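Local coordinates for effector protein Lem4 (lpg1101) (Legionella pneumophila subsp. pneumophila, PDB 6CGK), which is a translocated, membrane-associated protein tyrosine phosphatase, its haloacid dehalogenase (HAD) domain, present here, binding magnesium, at residues T47-D52 and H97-K102; S39-A44 and K58-A63. The protein carries 1 engineered substitution. All coordinates share one frame; numbering follows the deposited sequence. Where two conformers were deposited one is given.

Interaction 1: residues T47-D52 and H97-K102; sequences TKATFD and HENYIK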
ATOM      1  N   THR A  47       7.888  13.374  11.220  1.00 25.63           N
ATOM      2  CA  THR A  47       8.588  14.547  10.725  1.00 27.84           C
ATOM      3  C   THR A  47       9.970  14.222  10.155  1.00 29.63           C
ATOM      4  O   THR A  47      10.749  15.142   9.878  1.00 33.35           O
ATOM      5  CB  THR A  47       8.715  15.585  11.839  1.00 32.36           C
ATOM      6  OG1 THR A  47       9.315  14.996  12.993  1.00 32.46           O
ATOM      7  CG2 THR A  47       7.346  16.072  12.257  1.00 29.51           C
ATOM      8  N   LYS A  48      10.302  12.946  10.008  1.00 24.56           N
ATOM      9  CA  LYS A  48      11.652  12.550   9.582  1.00 24.66           C
ATOM     10  C   LYS A  48      11.660  12.413   8.058  1.00 24.31           C
ATOM     11  O   LYS A  48      11.310  11.364   7.485  1.00 23.25           O
ATOM     12  CB  LYS A  48      12.081  11.266  10.274  1.00 27.18           C
ATOM     13  CG  LYS A  48      12.149  11.392  11.854  1.00 25.93           C
ATOM     14  CD  LYS A  48      12.929  12.615  12.290  1.00 28.72           C
ATOM     15  CE  LYS A  48      12.994  12.729  13.832  1.00 27.85           C
ATOM     16  NZ  LYS A  48      11.772  13.438  14.385  1.00 31.42           N
ATOM     17  N   ALA A  49      12.075  13.491   7.386  1.00 25.44           N
ATOM     18  CA  ALA A  49      11.814  13.619   5.958  1.00 25.94           C
ATOM     19  C   ALA A  49      12.968  13.113   5.099  1.00 26.80           C
ATOM     20  O   ALA A  49      12.887  13.197   3.872  1.00 27.92           O
ATOM     21  CB  ALA A  49      11.500  15.081   5.611  1.00 28.14           C
ATOM     22  N   THR A  50      14.038  12.578   5.696  1.00 25.75           N
ATOM     23  CA  THR A  50      15.113  11.994   4.900  1.00 28.40           C
ATOM     24  C   THR A  50      15.440  10.583   5.387  1.00 25.20           C
ATOM     25  O   THR A  50      15.165  10.209   6.533  1.00 25.21           O
ATOM     26  CB  THR A  50      16.402  12.836   4.954  1.00 33.33           C
ATOM     27  OG1 THR A  50      16.953  12.776   6.272  1.00 32.96           O
ATOM     28  CG2 THR A  50      16.119  14.286   4.614  1.00 37.98           C
ATOM     29  N   PHE A  51      16.028   9.806   4.480  1.00 25.21           N
ATOM     30  CA  PHE A  51      16.494   8.457   4.802  1.00 26.58           C
ATOM     31  C   PHE A  51      17.370   8.457   6.047  1.00 27.25           C
ATOM     32  O   PHE A  51      17.196   7.615   6.941  1.00 25.15           O
ATOM     33  CB  PHE A  51      17.239   7.909   3.587  1.00 25.32           C
ATOM     34  CG  PHE A  51      17.884   6.559   3.782  1.00 29.84           C
ATOM     35  CD1 PHE A  51      17.142   5.393   3.688  1.00 29.35           C
ATOM     36  CD2 PHE A  51      19.245   6.466   4.012  1.00 27.97           C
ATOM     37  CE1 PHE A  51      17.752   4.133   3.817  1.00 26.85           C
ATOM     38  CE2 PHE A  51      19.878   5.219   4.146  1.00 32.97           C
ATOM     39  CZ  PHE A  51      19.140   4.041   4.035  1.00 29.35           C
ATOM     40  N   ASP A  52      18.318   9.403   6.124  1.00 27.15           N
ATOM     41  CA  ASP A  52      19.249   9.405   7.251  1.00 28.19           C
ATOM     42  C   ASP A  52      18.521   9.643   8.569  1.00 28.08           C
ATOM     43  O   ASP A  52      18.888   9.073   9.603  1.00 27.85           O
ATOM     44  CB  ASP A  52      20.324  10.481   7.068  1.00 30.14           C
ATOM     45  CG  ASP A  52      21.326  10.150   5.975  1.00 40.10           C
ATOM     46  OD1 ASP A  52      21.497   8.957   5.677  1.00 33.01           O
ATOM     47  OD2 ASP A  52      21.950  11.088   5.431  1.00 33.59           O
ATOM     48  N   HIS A  97       1.246   8.628   8.452  1.00 24.39           N
ATOM     49  CA  HIS A  97       2.186   9.618   7.939  1.00 22.33           C
ATOM     50  C   HIS A  97       3.061   9.027   6.853  1.00 26.36           C
ATOM     51  O   HIS A  97       3.532   7.894   6.974  1.00 25.54           O
ATOM     52  CB  HIS A  97       3.121  10.088   9.060  1.00 22.95           C
ATOM     53  CG  HIS A  97       2.413  10.685  10.229  1.00 26.00           C
ATOM     54  ND1 HIS A  97       1.912  11.969  10.220  1.00 27.45           N
ATOM     55  CD2 HIS A  97       2.132  10.174  11.451  1.00 23.96           C
ATOM     56  CE1 HIS A  97       1.352  12.226  11.391  1.00 27.64           C
ATOM     57  NE2 HIS A  97       1.469  11.151  12.156  1.00 28.69           N
ATOM     58  N   GLU A  98       3.317   9.834   5.815  1.00 22.13           N
ATOM     59  CA  GLU A  98       4.187   9.416   4.724  1.00 21.87           C
ATOM     60  C   GLU A  98       5.550   8.968   5.227  1.00 21.78           C
ATOM     61  O   GLU A  98       6.136   8.000   4.707  1.00 22.96           O
ATOM     62  CB  GLU A  98       4.365  10.579   3.757  1.00 22.86           C
ATOM     63  CG  GLU A  98       5.096  10.153   2.519  1.00 29.14           C
ATOM     64  CD  GLU A  98       5.147  11.248   1.485  1.00 47.35           C
ATOM     65  OE1 GLU A  98       4.406  12.245   1.632  1.00 43.68           O
ATOM     66  OE2 GLU A  98       5.928  11.114   0.523  1.00 46.24           O
ATOM     67  N   ASN A  99       6.117   9.716   6.168  1.00 21.40           N
ATOM     68  CA  ASN A  99       7.474   9.368   6.603  1.00 20.74           C
ATOM     69  C   ASN A  99       7.498   8.124   7.475  1.00 23.38           C
ATOM     70  O   ASN A  99       8.535   7.436   7.558  1.00 24.65           O
ATOM     71  CB  ASN A  99       8.110  10.557   7.312  1.00 21.66           C
ATOM     72  CG  ASN A  99       8.482  11.635   6.326  1.00 21.67           C
ATOM     73  OD1 ASN A  99       8.803  11.324   5.170  1.00 22.23           O
ATOM     74  ND2 ASN A  99       8.409  12.905   6.749  1.00 24.52           N
ATOM     75  N   TYR A 100       6.399   7.813   8.151  1.00 23.90           N
ATOM     76  CA  TYR A 100       6.370   6.552   8.894  1.00 23.53           C
ATOM     77  C   TYR A 100       6.315   5.383   7.918  1.00 23.31           C
ATOM     78  O   TYR A 100       7.007   4.369   8.095  1.00 23.51           O
ATOM     79  CB  TYR A 100       5.168   6.534   9.831  1.00 23.33           C
ATOM     80  CG  TYR A 100       5.041   5.303  10.700  1.00 24.68           C
ATOM     81  CD1 TYR A 100       5.885   5.124  11.807  1.00 21.78           C
ATOM     82  CD2 TYR A 100       4.072   4.329  10.425  1.00 25.21           C
ATOM     83  CE1 TYR A 100       5.754   4.005  12.628  1.00 26.28           C
ATOM     84  CE2 TYR A 100       3.925   3.216  11.235  1.00 24.73           C
ATOM     85  CZ  TYR A 100       4.780   3.058  12.343  1.00 27.89           C
ATOM     86  OH  TYR A 100       4.643   1.968  13.179  1.00 30.71           O
ATOM     87  N   ILE A 101       5.473   5.510   6.892  1.00 23.03           N
ATOM     88  CA  ILE A 101       5.380   4.472   5.871  1.00 22.60           C
ATOM     89  C   ILE A 101       6.724   4.274   5.195  1.00 23.88           C
ATOM     90  O   ILE A 101       7.201   3.143   5.079  1.00 23.33           O
ATOM     91  CB  ILE A 101       4.263   4.806   4.872  1.00 20.64           C
ATOM     92  CG1 ILE A 101       2.935   4.801   5.624  1.00 23.21           C
ATOM     93  CG2 ILE A 101       4.349   3.821   3.654  1.00 23.05           C
ATOM     94  CD1 ILE A 101       1.713   5.379   4.790  1.00 22.29           C
ATOM     95  N   LYS A 102       7.365   5.363   4.742  1.00 23.25           N
ATOM     96  CA  LYS A 102       8.680   5.218   4.103  1.00 19.88           C
ATOM     97  C   LYS A 102       9.694   4.599   5.047  1.00 22.40           C
ATOM     98  O   LYS A 102      10.524   3.781   4.631  1.00 25.33           O
ATOM     99  CB  LYS A 102       9.208   6.573   3.612  1.00 21.45           C
ATOM    100  CG  LYS A 102       8.406   7.150   2.431  1.00 24.61           C
ATOM    101  CD  LYS A 102       9.005   8.469   1.966  1.00 26.24           C
ATOM    102  CE  LYS A 102       8.348   8.985   0.696  1.00 34.81           C
ATOM    103  NZ  LYS A 102       8.922  10.322   0.374  1.00 39.76           N
TER
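N99 carries this contact, laying the flat face of its side-chain amide against the carbonyl oxygen of K48. K48 O is 3.1 Å from N99 CG and lies almost exactly on the normal to the amide plane. The same oxygen is 3.4 Å from both N99 OD1 and N99 ND2, so it favours neither end, and no hydrogen bond joins the two segments; a weak attraction to the electron-poor amide carbon is plausible. A49 continues the packing, with its CA 3.6 Å and its CB 3.9 Å from N99 ND2. With CG anti to its own carbonyl carbon (chi1 -73°), N99 reaches out from the first turn of helix 98-107 to the 47-50 loop.

Further out, N99 ND2 donates to S46 O, which fixes the rotation of the amide, while R54 NH1 bonds to K48 O and its side chain also touches N99. K48 turns its ammonium back to A44 O. T50 N-caps helix 51-55 with its side chain. The arrangement joins helix 98-107 of the Rossmann-like HAD core, which connects parallel strands 89-93 and 116-118, to the short helices 40-46, 51-55 and 58-62 that follow the first strand, where C1 caps are inserted in this superfamily and to which they may correspond.

Interaction 2: residues S39-A44 and K58-A63; sequences SPLCEA and KNEYDA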
ATOM      1  N   SER A  39       1.042   6.494  18.382  1.00 32.65           N
ATOM      2  CA  SER A  39       2.113   5.943  19.209  1.00 30.57           C
ATOM      3  C   SER A  39       3.339   6.847  19.158  1.00 33.01           C
ATOM      4  O   SER A  39       3.536   7.593  18.199  1.00 32.04           O
ATOM      5  CB  SER A  39       2.509   4.538  18.739  1.00 27.79           C
ATOM      6  OG  SER A  39       2.992   4.558  17.396  1.00 30.54           O
ATOM      7  N   PRO A  40       4.160   6.817  20.206  1.00 30.68           N
ATOM      8  CA  PRO A  40       5.386   7.621  20.201  1.00 27.16           C
ATOM      9  C   PRO A  40       6.241   7.421  18.951  1.00 30.57           C
ATOM     10  O   PRO A  40       6.721   8.403  18.380  1.00 29.67           O
ATOM     11  CB  PRO A  40       6.090   7.131  21.460  1.00 28.08           C
ATOM     12  CG  PRO A  40       4.955   6.845  22.411  1.00 34.06           C
ATOM     13  CD  PRO A  40       3.906   6.191  21.510  1.00 34.72           C
ATOM     14  N   LEU A  41       6.418   6.181  18.503  1.00 28.16           N
ATOM     15  CA  LEU A  41       7.304   5.924  17.361  1.00 26.85           C
ATOM     16  C   LEU A  41       6.733   6.505  16.074  1.00 29.74           C
ATOM     17  O   LEU A  41       7.465   7.093  15.262  1.00 27.56           O
ATOM     18  CB  LEU A  41       7.532   4.422  17.216  1.00 27.24           C
ATOM     19  CG  LEU A  41       8.313   3.955  15.974  1.00 29.04           C
ATOM     20  CD1 LEU A  41       9.727   4.522  16.004  1.00 28.93           C
ATOM     21  CD2 LEU A  41       8.358   2.435  15.889  1.00 32.38           C
ATOM     22  N   CYS A  42       5.421   6.346  15.872  1.00 25.30           N
ATOM     23  CA  CYS A  42       4.799   6.899  14.688  0.74 26.20           C
ATOM     24  C   CYS A  42       4.852   8.428  14.720  1.00 27.04           C
ATOM     25  O   CYS A  42       5.225   9.053  13.723  1.00 28.10           O
ATOM     26  CB  CYS A  42       3.380   6.360  14.610  0.74 27.61           C
ATOM     27  SG  CYS A  42       2.494   6.843  13.179  0.74 28.38           S
ATOM     28  N   GLU A  43       4.548   9.040  15.877  1.00 24.98           N
ATOM     29  CA  GLU A  43       4.648  10.488  15.964  1.00 27.73           C
ATOM     30  C   GLU A  43       6.093  10.951  15.735  1.00 27.74           C
ATOM     31  O   GLU A  43       6.332  11.959  15.059  1.00 27.09           O
ATOM     32  CB  GLU A  43       4.120  10.950  17.316  1.00 32.19           C
ATOM     33  CG  GLU A  43       4.447  12.370  17.590  1.00 34.89           C
ATOM     34  CD  GLU A  43       3.525  13.333  16.859  1.00 50.93           C
ATOM     35  OE1 GLU A  43       3.911  14.522  16.780  1.00 53.63           O
ATOM     36  OE2 GLU A  43       2.440  12.911  16.358  1.00 48.72           O
ATOM     37  N   ALA A  44       7.074  10.248  16.317  1.00 26.78           N
ATOM     38  CA  ALA A  44       8.464  10.651  16.140  1.00 28.19           C
ATOM     39  C   ALA A  44       8.891  10.558  14.671  1.00 27.47           C
ATOM     40  O   ALA A  44       9.562  11.456  14.148  1.00 26.74           O
ATOM     41  CB  ALA A  44       9.373   9.766  16.997  1.00 27.10           C
ATOM     42  N   LYS A  58      15.636   2.633  13.245  1.00 26.33           N
ATOM     43  CA  LYS A  58      15.521   1.214  12.933  1.00 28.67           C
ATOM     44  C   LYS A  58      15.673   0.350  14.177  1.00 28.44           C
ATOM     45  O   LYS A  58      14.962  -0.651  14.334  1.00 33.91           O
ATOM     46  CB  LYS A  58      16.552   0.793  11.892  1.00 29.90           C
ATOM     47  CG  LYS A  58      16.287  -0.639  11.395  1.00 32.58           C
ATOM     48  CD  LYS A  58      17.242  -1.058  10.263  1.00 33.34           C
ATOM     49  CE  LYS A  58      17.060  -2.526   9.864  1.00 30.14           C
ATOM     50  NZ  LYS A  58      17.222  -3.515  10.949  1.00 31.52           N
ATOM     51  N   ASN A  59      16.605   0.705  15.069  1.00 29.12           N
ATOM     52  CA  ASN A  59      16.821  -0.106  16.264  0.52 34.62           C
ATOM     53  C   ASN A  59      15.578  -0.114  17.144  1.00 35.91           C
ATOM     54  O   ASN A  59      15.149  -1.170  17.623  1.00 33.84           O
ATOM     55  CB  ASN A  59      18.024   0.416  17.044  0.52 32.19           C
ATOM     56  CG  ASN A  59      18.223  -0.310  18.373  0.52 42.51           C
ATOM     57  OD1 ASN A  59      17.875  -1.485  18.518  0.52 56.51           O
ATOM     58  ND2 ASN A  59      18.796   0.388  19.336  0.52 52.75           N
ATOM     59  N   GLU A  60      14.954   1.054  17.338  1.00 29.70           N
ATOM     60  CA  GLU A  60      13.712   1.071  18.115  1.00 32.76           C
ATOM     61  C   GLU A  60      12.611   0.263  17.422  1.00 32.82           C
ATOM     62  O   GLU A  60      11.874  -0.485  18.080  1.00 32.10           O
ATOM     63  CB  GLU A  60      13.257   2.507  18.361  1.00 33.47           C
ATOM     64  CG  GLU A  60      11.892   2.582  19.095  1.00 36.39           C
ATOM     65  CD  GLU A  60      11.459   3.999  19.407  1.00 40.11           C
ATOM     66  OE1 GLU A  60      12.264   4.919  19.181  1.00 39.94           O
ATOM     67  OE2 GLU A  60      10.294   4.202  19.856  1.00 34.40           O
ATOM     68  N   TYR A  61      12.510   0.361  16.084  1.00 28.01           N
ATOM     69  CA  TYR A  61      11.563  -0.482  15.362  1.00 31.41           C
ATOM     70  C   TYR A  61      11.847  -1.962  15.607  1.00 33.71           C
ATOM     71  O   TYR A  61      10.946  -2.736  15.950  1.00 34.63           O
ATOM     72  CB  TYR A  61      11.656  -0.159  13.883  1.00 29.57           C
ATOM     73  CG  TYR A  61      10.876  -1.046  12.951  1.00 26.82           C
ATOM     74  CD1 TYR A  61       9.525  -0.865  12.748  1.00 28.27           C
ATOM     75  CD2 TYR A  61      11.529  -2.062  12.236  1.00 31.06           C
ATOM     76  CE1 TYR A  61       8.809  -1.658  11.823  1.00 26.57           C
ATOM     77  CE2 TYR A  61      10.822  -2.846  11.323  1.00 30.38           C
ATOM     78  CZ  TYR A  61       9.474  -2.658  11.139  1.00 27.06           C
ATOM     79  OH  TYR A  61       8.829  -3.465  10.196  1.00 30.15           O
ATOM     80  N   ASP A  62      13.098  -2.378  15.427  1.00 35.71           N
ATOM     81  CA  ASP A  62      13.398  -3.798  15.568  1.00 36.84           C
ATOM     82  C   ASP A  62      13.092  -4.320  16.970  1.00 38.82           C
ATOM     83  O   ASP A  62      12.738  -5.497  17.118  1.00 39.04           O
ATOM     84  CB  ASP A  62      14.848  -4.051  15.204  1.00 35.48           C
ATOM     85  CG  ASP A  62      15.087  -3.953  13.709  1.00 36.55           C
ATOM     86  OD1 ASP A  62      14.113  -4.104  12.918  1.00 38.44           O
ATOM     87  OD2 ASP A  62      16.237  -3.697  13.337  1.00 46.46           O
ATOM     88  N   ALA A  63      13.215  -3.472  18.006  1.00 34.42           N
ATOM     89  CA  ALA A  63      12.925  -3.854  19.390  1.00 38.21           C
ATOM     90  C   ALA A  63      11.443  -3.745  19.731  1.00 37.41           C
ATOM     91  O   ALA A  63      11.063  -4.051  20.870  1.00 40.88           O
ATOM     92  CB  ALA A  63      13.727  -2.992  20.369  1.00 39.94           C
TER
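Y61, which meets L41 across the contact, has its hydroxyl gripped by two groups: Y61 OH is hydrogen-bonded to E108 OE2 and to the backbone nitrogen of I70. These bonds fix the far end of the ring, and the ring also meets that of F107 with the planes at about 40°. At the near end, L41 CD2 comes within 4.4 Å of Y61 CA, a loose touch on the backbone of helix 58-62.

The closer packing is between L41 and E60, whose side chains pass each other in opposite directions. E60 is extended, with CG anti to the backbone N (chi1 176°), and this brings its carboxylate alongside L41. L41 CD1 stands over the carboxylate face, 3.9 Å from E60 CD and almost on the plane normal, while L41 CB is 3.8 Å from E60 OE2. Each helix has its own polar ties. S39 N-caps helix 40-46 through a weak bond from C42 N to S39 OG (3.4 Å), and D62 OD2 accepts from K58 NZ through its syn lone pair, a 2.6 Å salt bridge.

No hydrogen bond crosses between the segments. Their chemistry is therefore van der Waals packing of a leucine against a glutamate and a helix backbone, which is consistent with surrounding ties, such as those at Y61 OH for helix 58-62, helping to set how the two helices lie.

How the interactions relate
The segments alternate along the chain in the order 39-44, 47-52, 58-63 and 97-102, so the two interactions interlock in sequence. Their centres are 12 Å apart, on the same side of the chain's centre. Helices 40-46, 51-55 and 58-62 follow one another between strands 19-23 and 89-93, and interaction 2 packs the first of these against the third, holding the group together internally. Interaction 1 ties the loop between helices 40-46 and 51-55 to helix 98-107, joining the group to the core away from the metal. The contacts meet directly at Y100, whose CD1 is 3.6 Å from C42 CA. Y61 of interaction 2 has its side chain about 9 Å from that of the magnesium ligand D25.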